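Local coordinates for protein putative short-chain dehydrogenase/reductase (Burkholderia xenovorans, PDB 5IZ4) that probably reduces 3-oxoacyl-[acyl-carrier-protein] substrates with NADPH, as a short-chain dehydrogenase/reductase, and here binds ADP in its nucleotide pocket, at residues S49-A54 against I70-V75; L98-G103 against I130-M135. All blocks are in the same frame, centred on the assembly; numbering follows the deposited sequence.

Interaction 1. Residues S49-A54 against I70-V75; sequences STRDAA and IFDADV. With ADP (adenosine-5'-diphosphate), chain B.
R51 meets D72 in a two-pronged, end-on salt bridge that joins the first turn of helix 51-63 to the end of strand 68-72. NH1 of R51 donates a hydrogen bond to OD1 of D72 at 2.8 Å, on the syn lone pair of that oxygen. The second prong is shorter, 2.6 Å from R51 NH2 to D72 OD2, and comes in 27° out of the carboxylate plane. The two flat groups are thus not coplanar: guanidinium and carboxylate planes lie 38° apart. R51 leaves its helix with CG anti to the backbone N (chi1 -179°), runs on extended through chi2 and bends at chi3, which turns both terminal nitrogens onto the acid. Each partner is held a second time, NH2 of R51 by D48 and OD1 of D72 by N45, so the charged pair sits in a small polar network.

The two segments belong to one beta-alpha-beta unit of the Rossmann fold: strand 40-45, helix 51-63 and strand 68-72. Against the close two-bond grip of R51 and D72, both partly exposed to solvent, the apolar part of the contact is sparse, although it holds the buried residue. A54 points at the strand, but the methyl CD1 of I70 reaches A54 CB only at 4.5 Å and lies closer to the backbone, 3.9 Å from A54 O.

Just past the strand the chain reads the adenine of ADP. The backbone N of V75 donates to ADP N1 at 3.0 Å, while ADP N6 gives a hydrogen to OD1 of D74 at 2.9 Å. CG2 of V75 packs against the base near N1, and at the ribose CG2 of T50 lies 3.5 Å from ADP O2'.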
ATOM      1  N   SER A  49     -25.730 -28.851   9.213  1.00 40.07           N
ATOM      2  CA  SER A  49     -24.441 -29.422   9.582  1.00 41.38           C
ATOM      3  C   SER A  49     -23.703 -28.587  10.623  1.00 31.85           C
ATOM      4  O   SER A  49     -22.865 -29.131  11.349  1.00 34.13           O
ATOM      5  CB  SER A  49     -23.566 -29.604   8.339  1.00 39.02           C
ATOM      6  OG  SER A  49     -23.032 -28.371   7.892  1.00 42.39           O
ATOM      7  N   THR A  50     -23.997 -27.290  10.726  1.00 28.48           N
ATOM      8  CA  THR A  50     -23.330 -26.417  11.687  1.00 30.91           C
ATOM      9  C   THR A  50     -24.202 -26.063  12.888  1.00 32.06           C
ATOM     10  O   THR A  50     -23.734 -25.367  13.796  1.00 30.48           O
ATOM     11  CB  THR A  50     -22.859 -25.130  10.995  1.00 29.45           C
ATOM     12  OG1 THR A  50     -23.986 -24.411  10.479  1.00 27.13           O
ATOM     13  CG2 THR A  50     -21.912 -25.455   9.845  1.00 36.21           C
ATOM     14  N   ARG A  51     -25.437 -26.567  12.944  1.00 30.78           N
ATOM     15  CA  ARG A  51     -26.394 -26.068  13.928  1.00 30.08           C
ATOM     16  C   ARG A  51     -25.994 -26.432  15.354  1.00 29.87           C
ATOM     17  O   ARG A  51     -26.185 -25.629  16.274  1.00 30.58           O
ATOM     18  CB  ARG A  51     -27.788 -26.606  13.611  1.00 31.82           C
ATOM     19  CG  ARG A  51     -28.868 -26.139  14.564  1.00 30.62           C
ATOM     20  CD  ARG A  51     -30.225 -26.659  14.103  1.00 40.25           C
ATOM     21  NE  ARG A  51     -30.345 -26.591  12.645  1.00 44.28           N
ATOM     22  CZ  ARG A  51     -30.511 -25.463  11.957  1.00 40.18           C
ATOM     23  NH1 ARG A  51     -30.574 -24.295  12.590  1.00 46.31           N
ATOM     24  NH2 ARG A  51     -30.601 -25.505  10.632  1.00 41.24           N
ATOM     25  N   ASP A  52     -25.462 -27.639  15.568  1.00 31.14           N
ATOM     26  CA  ASP A  52     -25.063 -28.023  16.919  1.00 31.13           C
ATOM     27  C   ASP A  52     -23.980 -27.098  17.450  1.00 31.35           C
ATOM     28  O   ASP A  52     -24.031 -26.673  18.612  1.00 33.31           O
ATOM     29  CB  ASP A  52     -24.576 -29.467  16.946  1.00 33.79           C
ATOM     30  CG  ASP A  52     -25.713 -30.460  17.030  1.00 44.00           C
ATOM     31  OD1 ASP A  52     -26.890 -30.033  16.969  1.00 44.65           O
ATOM     32  OD2 ASP A  52     -25.429 -31.670  17.145  1.00 49.98           O
ATOM     33  N   ALA A  53     -22.995 -26.773  16.609  1.00 29.99           N
ATOM     34  CA  ALA A  53     -21.965 -25.822  17.020  1.00 26.20           C
ATOM     35  C   ALA A  53     -22.573 -24.461  17.336  1.00 28.69           C
ATOM     36  O   ALA A  53     -22.212 -23.825  18.336  1.00 24.91           O
ATOM     37  CB  ALA A  53     -20.900 -25.695  15.930  1.00 29.67           C
ATOM     38  N   ALA A  54     -23.501 -23.999  16.491  1.00 27.37           N
ATOM     39  CA  ALA A  54     -24.157 -22.714  16.724  1.00 26.34           C
ATOM     40  C   ALA A  54     -24.893 -22.697  18.060  1.00 23.13           C
ATOM     41  O   ALA A  54     -24.888 -21.682  18.771  1.00 24.91           O
ATOM     42  CB  ALA A  54     -25.131 -22.413  15.581  1.00 24.94           C
ATOM     43  N   ILE A  70     -30.742 -17.258  17.101  1.00 24.36           N
ATOM     44  CA  ILE A  70     -30.004 -17.943  16.046  1.00 21.54           C
ATOM     45  C   ILE A  70     -30.805 -17.815  14.768  1.00 22.11           C
ATOM     46  O   ILE A  70     -32.018 -18.070  14.762  1.00 26.62           O
ATOM     47  CB  ILE A  70     -29.756 -19.426  16.376  1.00 30.37           C
ATOM     48  CG1 ILE A  70     -28.928 -19.578  17.651  1.00 29.94           C
ATOM     49  CG2 ILE A  70     -29.066 -20.116  15.210  1.00 34.27           C
ATOM     50  CD1 ILE A  70     -28.632 -21.030  17.993  1.00 30.19           C
ATOM     51  N   PHE A  71     -30.139 -17.443  13.681  1.00 21.99           N
ATOM     52  CA  PHE A  71     -30.776 -17.486  12.375  1.00 25.49           C
ATOM     53  C   PHE A  71     -29.971 -18.371  11.433  1.00 25.60           C
ATOM     54  O   PHE A  71     -28.741 -18.452  11.528  1.00 28.52           O
ATOM     55  CB  PHE A  71     -30.956 -16.068  11.784  1.00 25.06           C
ATOM     56  CG  PHE A  71     -29.665 -15.344  11.484  1.00 23.21           C
ATOM     57  CD1 PHE A  71     -29.033 -15.495  10.253  1.00 22.98           C
ATOM     58  CD2 PHE A  71     -29.104 -14.479  12.414  1.00 23.80           C
ATOM     59  CE1 PHE A  71     -27.854 -14.810   9.967  1.00 22.65           C
ATOM     60  CE2 PHE A  71     -27.927 -13.795  12.136  1.00 25.53           C
ATOM     61  CZ  PHE A  71     -27.304 -13.956  10.909  1.00 26.69           C
ATOM     62  N   ASP A  72     -30.682 -19.063  10.546  1.00 24.07           N
ATOM     63  CA  ASP A  72     -30.038 -19.760   9.444  1.00 23.29           C
ATOM     64  C   ASP A  72     -29.962 -18.825   8.247  1.00 25.10           C
ATOM     65  O   ASP A  72     -30.915 -18.091   7.964  1.00 28.32           O
ATOM     66  CB  ASP A  72     -30.802 -21.021   9.040  1.00 27.17           C
ATOM     67  CG  ASP A  72     -30.750 -22.117  10.081  1.00 30.79           C
ATOM     68  OD1 ASP A  72     -30.088 -21.958  11.120  1.00 31.51           O
ATOM     69  OD2 ASP A  72     -31.388 -23.162   9.839  1.00 34.03           O
ATOM     70  N   ALA A  73     -28.828 -18.851   7.544  1.00 25.85           N
ATOM     71  CA  ALA A  73     -28.728 -18.140   6.274  1.00 26.18           C
ATOM     72  C   ALA A  73     -27.551 -18.666   5.471  1.00 24.56           C
ATOM     73  O   ALA A  73     -26.437 -18.780   5.988  1.00 26.43           O
ATOM     74  CB  ALA A  73     -28.577 -16.631   6.484  1.00 23.94           C
ATOM     75  N   ASP A  74     -27.807 -18.988   4.214  1.00 20.99           N
ATOM     76  CA  ASP A  74     -26.761 -19.180   3.219  1.00 23.04           C
ATOM     77  C   ASP A  74     -26.577 -17.797   2.611  1.00 20.09           C
ATOM     78  O   ASP A  74     -27.428 -17.333   1.853  1.00 21.98           O
ATOM     79  CB  ASP A  74     -27.196 -20.232   2.198  1.00 23.41           C
ATOM     80  CG  ASP A  74     -26.190 -20.449   1.072  1.00 29.24           C
ATOM     81  OD1 ASP A  74     -25.308 -19.601   0.861  1.00 23.16           O
ATOM     82  OD2 ASP A  74     -26.301 -21.480   0.369  1.00 31.03           O
ATOM     83  N   VAL A  75     -25.492 -17.107   2.976  1.00 19.12           N
ATOM     84  CA  VAL A  75     -25.386 -15.702   2.590  1.00 18.36           C
ATOM     85  C   VAL A  75     -25.267 -15.532   1.079  1.00 19.49           C
ATOM     86  O   VAL A  75     -25.519 -14.435   0.564  1.00 20.97           O
ATOM     87  CB  VAL A  75     -24.211 -14.988   3.301  1.00 17.31           C
ATOM     88  CG1 VAL A  75     -24.466 -14.869   4.814  1.00 21.91           C
ATOM     89  CG2 VAL A  75     -22.885 -15.688   3.021  1.00 18.22           C
TER
HETATM   90  PB  ADP B 300     -12.649 -18.872  10.365  1.00 75.41           P
HETATM   91  O1B ADP B 300     -13.490 -18.083   9.297  1.00 78.40           O
HETATM   92  O2B ADP B 300     -13.138 -18.777  11.839  1.00 71.57           O
HETATM   93  O3B ADP B 300     -11.098 -18.871  10.186  1.00 84.00           O
HETATM   94  PA  ADP B 300     -14.607 -21.145   9.852  1.00 60.68           P
HETATM   95  O1A ADP B 300     -14.763 -22.086   8.527  1.00 54.81           O
HETATM   96  O2A ADP B 300     -15.023 -21.921  11.142  1.00 64.01           O
HETATM   97  O3A ADP B 300     -13.151 -20.522   9.782  1.00 75.39           O
HETATM   98  O5' ADP B 300     -15.764 -20.026   9.468  1.00 56.09           O
HETATM   99  C5' ADP B 300     -16.520 -20.089   8.247  1.00 32.72           C
HETATM  100  C4' ADP B 300     -17.983 -20.107   8.695  1.00 31.35           C
HETATM  101  O4' ADP B 300     -18.865 -19.674   7.584  1.00 23.89           O
HETATM  102  C3' ADP B 300     -18.497 -21.507   9.118  1.00 28.52           C
HETATM  103  O3' ADP B 300     -19.429 -21.426  10.159  1.00 36.78           O
HETATM  104  C2' ADP B 300     -19.213 -21.940   7.809  1.00 31.17           C
HETATM  105  O2' ADP B 300     -20.168 -22.936   8.181  1.00 38.43           O
HETATM  106  C1' ADP B 300     -19.883 -20.639   7.410  1.00 22.00           C
HETATM  107  N9  ADP B 300     -20.321 -20.666   5.999  1.00 22.36           N
HETATM  108  C8  ADP B 300     -19.738 -21.310   4.896  1.00 21.72           C
HETATM  109  N7  ADP B 300     -20.441 -21.099   3.808  1.00 21.69           N
HETATM  110  C5  ADP B 300     -21.507 -20.309   4.191  1.00 22.64           C
HETATM  111  C6  ADP B 300     -22.571 -19.776   3.487  1.00 18.53           C
HETATM  112  N6  ADP B 300     -22.697 -20.007   2.157  1.00 22.84           N
HETATM  113  N1  ADP B 300     -23.472 -19.030   4.137  1.00 18.56           N
HETATM  114  C2  ADP B 300     -23.324 -18.829   5.458  1.00 18.47           C
HETATM  115  N3  ADP B 300     -22.344 -19.304   6.204  1.00 23.66           N
HETATM  116  C4  ADP B 300     -21.439 -20.040   5.545  1.00 23.10           C

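Interaction 2. Residues L98-G103 against I130-M135. With ADP (adenosine-5'-diphosphate), chain B.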
ATOM      1  N   LEU A  98     -22.487  -5.303  12.186  1.00 15.62           N
ATOM      2  CA  LEU A  98     -22.557  -6.526  11.391  1.00 18.82           C
ATOM      3  C   LEU A  98     -21.128  -7.015  11.212  1.00 19.64           C
ATOM      4  O   LEU A  98     -20.274  -6.260  10.739  1.00 16.60           O
ATOM      5  CB  LEU A  98     -23.210  -6.272  10.030  1.00 14.49           C
ATOM      6  CG  LEU A  98     -23.041  -7.388   8.995  1.00 16.00           C
ATOM      7  CD1 LEU A  98     -23.802  -8.637   9.424  1.00 18.98           C
ATOM      8  CD2 LEU A  98     -23.526  -6.887   7.631  1.00 18.73           C
ATOM      9  N   ILE A  99     -20.862  -8.259  11.598  1.00 16.47           N
ATOM     10  CA  ILE A  99     -19.540  -8.863  11.439  1.00 15.63           C
ATOM     11  C   ILE A  99     -19.685  -9.994  10.420  1.00 19.63           C
ATOM     12  O   ILE A  99     -20.276 -11.042  10.714  1.00 17.37           O
ATOM     13  CB  ILE A  99     -18.974  -9.381  12.767  1.00 16.96           C
ATOM     14  CG1 ILE A  99     -19.335  -8.452  13.939  1.00 18.02           C
ATOM     15  CG2 ILE A  99     -17.453  -9.538  12.664  1.00 18.38           C
ATOM     16  CD1 ILE A  99     -18.672  -7.074  13.901  1.00 16.94           C
ATOM     17  N   ASN A 100     -19.148  -9.787   9.219  1.00 17.61           N
ATOM     18  CA  ASN A 100     -19.270 -10.751   8.124  1.00 18.22           C
ATOM     19  C   ASN A 100     -18.153 -11.782   8.233  1.00 19.85           C
ATOM     20  O   ASN A 100     -17.067 -11.603   7.684  1.00 18.09           O
ATOM     21  CB  ASN A 100     -19.220 -10.035   6.777  1.00 15.89           C
ATOM     22  CG  ASN A 100     -20.475  -9.232   6.495  1.00 18.98           C
ATOM     23  OD1 ASN A 100     -21.572  -9.781   6.467  1.00 18.00           O
ATOM     24  ND2 ASN A 100     -20.323  -7.918   6.307  1.00 14.35           N
ATOM     25  N   CYS A 101     -18.429 -12.895   8.921  1.00 17.85           N
ATOM     26  CA  CYS A 101     -17.452 -13.969   9.066  1.00 19.17           C
ATOM     27  C   CYS A 101     -17.777 -15.200   8.230  1.00 21.26           C
ATOM     28  O   CYS A 101     -16.964 -16.128   8.191  1.00 20.15           O
ATOM     29  CB  CYS A 101     -17.311 -14.397  10.532  1.00 17.62           C
ATOM     30  SG  CYS A 101     -17.064 -13.016  11.677  1.00 20.15           S
ATOM     31  N   ALA A 102     -18.928 -15.235   7.571  1.00 16.44           N
ATOM     32  CA  ALA A 102     -19.239 -16.362   6.705  1.00 19.27           C
ATOM     33  C   ALA A 102     -18.223 -16.424   5.571  1.00 21.86           C
ATOM     34  O   ALA A 102     -17.898 -15.400   4.959  1.00 21.61           O
ATOM     35  CB  ALA A 102     -20.654 -16.222   6.149  1.00 17.87           C
ATOM     36  N   GLY A 103     -17.703 -17.616   5.307  1.00 20.27           N
ATOM     37  CA  GLY A 103     -16.747 -17.753   4.222  1.00 21.41           C
ATOM     38  C   GLY A 103     -16.472 -19.208   3.928  1.00 20.10           C
ATOM     39  O   GLY A 103     -16.864 -20.103   4.681  1.00 26.16           O
ATOM     40  N   ILE A 130     -19.879 -11.990  -2.862  1.00 14.87           N
ATOM     41  CA  ILE A 130     -21.285 -11.703  -3.121  1.00 17.81           C
ATOM     42  C   ILE A 130     -22.090 -11.838  -1.836  1.00 19.09           C
ATOM     43  O   ILE A 130     -22.895 -10.964  -1.495  1.00 18.51           O
ATOM     44  CB  ILE A 130     -21.834 -12.622  -4.227  1.00 14.08           C
ATOM     45  CG1 ILE A 130     -21.092 -12.335  -5.539  1.00 17.51           C
ATOM     46  CG2 ILE A 130     -23.343 -12.405  -4.362  1.00 16.29           C
ATOM     47  CD1 ILE A 130     -21.450 -13.241  -6.695  1.00 19.06           C
ATOM     48  N   GLY A 131     -21.874 -12.935  -1.098  1.00 18.16           N
ATOM     49  CA  GLY A 131     -22.626 -13.145   0.129  1.00 19.30           C
ATOM     50  C   GLY A 131     -22.353 -12.068   1.160  1.00 18.03           C
ATOM     51  O   GLY A 131     -23.264 -11.613   1.861  1.00 19.15           O
ATOM     52  N   LEU A 132     -21.097 -11.635   1.252  1.00 17.46           N
ATOM     53  CA  LEU A 132     -20.742 -10.572   2.182  1.00 16.69           C
ATOM     54  C   LEU A 132     -21.422  -9.265   1.794  1.00 18.03           C
ATOM     55  O   LEU A 132     -21.973  -8.564   2.652  1.00 18.39           O
ATOM     56  CB  LEU A 132     -19.224 -10.433   2.216  1.00 16.36           C
ATOM     57  CG  LEU A 132     -18.590  -9.390   3.146  1.00 15.79           C
ATOM     58  CD1 LEU A 132     -17.229  -9.881   3.645  1.00 16.27           C
ATOM     59  CD2 LEU A 132     -18.454  -8.061   2.423  1.00 16.21           C
ATOM     60  N   TYR A 133     -21.417  -8.935   0.501  1.00 15.22           N
ATOM     61  CA  TYR A 133     -22.135  -7.755   0.029  1.00 13.36           C
ATOM     62  C   TYR A 133     -23.635  -7.859   0.305  1.00 17.66           C
ATOM     63  O   TYR A 133     -24.267  -6.887   0.744  1.00 17.37           O
ATOM     64  CB  TYR A 133     -21.891  -7.555  -1.464  1.00 16.90           C
ATOM     65  CG  TYR A 133     -22.717  -6.426  -2.029  1.00 17.71           C
ATOM     66  CD1 TYR A 133     -23.939  -6.672  -2.649  1.00 17.50           C
ATOM     67  CD2 TYR A 133     -22.285  -5.106  -1.920  1.00 19.13           C
ATOM     68  CE1 TYR A 133     -24.712  -5.639  -3.155  1.00 18.55           C
ATOM     69  CE2 TYR A 133     -23.040  -4.061  -2.422  1.00 19.88           C
ATOM     70  CZ  TYR A 133     -24.261  -4.337  -3.038  1.00 18.34           C
ATOM     71  OH  TYR A 133     -25.013  -3.302  -3.530  1.00 18.65           O
ATOM     72  N   GLN A 134     -24.232  -9.016   0.013  1.00 17.80           N
ATOM     73  CA  GLN A 134     -25.678  -9.147   0.160  1.00 18.52           C
ATOM     74  C   GLN A 134     -26.101  -9.014   1.619  1.00 18.51           C
ATOM     75  O   GLN A 134     -27.139  -8.409   1.919  1.00 19.54           O
ATOM     76  CB  GLN A 134     -26.149 -10.479  -0.436  1.00 16.28           C
ATOM     77  CG  GLN A 134     -26.084 -10.474  -1.973  1.00 15.37           C
ATOM     78  CD  GLN A 134     -26.584 -11.766  -2.625  1.00 18.41           C
ATOM     79  OE1 GLN A 134     -27.060 -11.742  -3.759  1.00 19.24           O
ATOM     80  NE2 GLN A 134     -26.447 -12.896  -1.925  1.00 20.04           N
ATOM     81  N   MET A 135     -25.301  -9.553   2.539  1.00 17.03           N
ATOM     82  CA  MET A 135     -25.610  -9.420   3.959  1.00 17.70           C
ATOM     83  C   MET A 135     -25.498  -7.965   4.395  1.00 19.37           C
ATOM     84  O   MET A 135     -26.375  -7.441   5.095  1.00 18.07           O
ATOM     85  CB  MET A 135     -24.667 -10.302   4.780  1.00 18.02           C
ATOM     86  CG  MET A 135     -25.119 -10.508   6.206  1.00 21.76           C
ATOM     87  SD  MET A 135     -26.678 -11.432   6.266  1.00 22.95           S
ATOM     88  CE  MET A 135     -27.291 -10.863   7.850  1.00 25.48           C
TER
HETATM   89  PB  ADP B 300     -12.649 -18.872  10.365  1.00 75.41           P
HETATM   90  O1B ADP B 300     -13.490 -18.083   9.297  1.00 78.40           O
HETATM   91  O2B ADP B 300     -13.138 -18.777  11.839  1.00 71.57           O
HETATM   92  O3B ADP B 300     -11.098 -18.871  10.186  1.00 84.00           O
HETATM   93  PA  ADP B 300     -14.607 -21.145   9.852  1.00 60.68           P
HETATM   94  O1A ADP B 300     -14.763 -22.086   8.527  1.00 54.81           O
HETATM   95  O2A ADP B 300     -15.023 -21.921  11.142  1.00 64.01           O
HETATM   96  O3A ADP B 300     -13.151 -20.522   9.782  1.00 75.39           O
HETATM   97  O5' ADP B 300     -15.764 -20.026   9.468  1.00 56.09           O
HETATM   98  C5' ADP B 300     -16.520 -20.089   8.247  1.00 32.72           C
HETATM   99  C4' ADP B 300     -17.983 -20.107   8.695  1.00 31.35           C
HETATM  100  O4' ADP B 300     -18.865 -19.674   7.584  1.00 23.89           O
HETATM  101  C3' ADP B 300     -18.497 -21.507   9.118  1.00 28.52           C
HETATM  102  O3' ADP B 300     -19.429 -21.426  10.159  1.00 36.78           O
HETATM  103  C2' ADP B 300     -19.213 -21.940   7.809  1.00 31.17           C
HETATM  104  O2' ADP B 300     -20.168 -22.936   8.181  1.00 38.43           O
HETATM  105  C1' ADP B 300     -19.883 -20.639   7.410  1.00 22.00           C
HETATM  106  N9  ADP B 300     -20.321 -20.666   5.999  1.00 22.36           N
HETATM  107  C8  ADP B 300     -19.738 -21.310   4.896  1.00 21.72           C
HETATM  108  N7  ADP B 300     -20.441 -21.099   3.808  1.00 21.69           N
HETATM  109  C5  ADP B 300     -21.507 -20.309   4.191  1.00 22.64           C
HETATM  110  C6  ADP B 300     -22.571 -19.776   3.487  1.00 18.53           C
HETATM  111  N6  ADP B 300     -22.697 -20.007   2.157  1.00 22.84           N
HETATM  112  N1  ADP B 300     -23.472 -19.030   4.137  1.00 18.56           N
HETATM  113  C2  ADP B 300     -23.324 -18.829   5.458  1.00 18.47           C
HETATM  114  N3  ADP B 300     -22.344 -19.304   6.204  1.00 23.66           N
HETATM  115  C4  ADP B 300     -21.439 -20.040   5.545  1.00 23.10           C
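Strand 98-100 and helix 130-135 run nearly antiparallel, at 172° between their directions, with their axes 9.4 Å apart and N100 and L132 closest in the backbone. This is the layering of a Rossmann fold, a helix laid over the parallel sheet, and every residue that touches is buried. L132 lays its branch point CG and methyl CD1 against N100, both 3.7 Å from N100 CB, and the two side chains cross at about a right angle. The amide of N100 is turned so that OD1 lies against the aliphatic start of M135, 3.6 Å from M135 CB, with no hydrogen bond between the segments. Its other end has a polar partner beyond them, ND2 bonding to OD1 of N157 on the neighbouring strand. With chi1 of M135 at -165°, CG swings opposite the backbone N and brings the CB-CG start of the chain to both N100 OD1 and L98 CD1, the latter 3.9 Å from M135 CG. Beyond the strand the chain turns to the nucleotide, where CB of A102 packs against the adenine and G103 N donates a hydrogen bond to the ribose ring oxygen, ADP O4', at 3.3 Å.

Overall arrangement
From the N terminus, the chain first returns on itself in interaction 1: 49-54 opens helix 51-63, and the loop closes where segment 70-75 ends strand 68-72, an outermost strand of the sheet. Interaction 2 follows in series, neither enclosing nor crossing the first; it begins on the more central strand 97-100 and closes after a longer excursion on helix 118-146. The strand ends of the two contacts converge on ADP, 70-75 at the base and 98-103 at base and ribose. They also touch directly, V75 packing against A102 and G131, so the loop after strand 68-72 is joined to the loop after strand 97-100 and, through a probable, weak hydrogen bond from Q134 NE2 to V75 O, to helix 118-146 beside the adenine pocket.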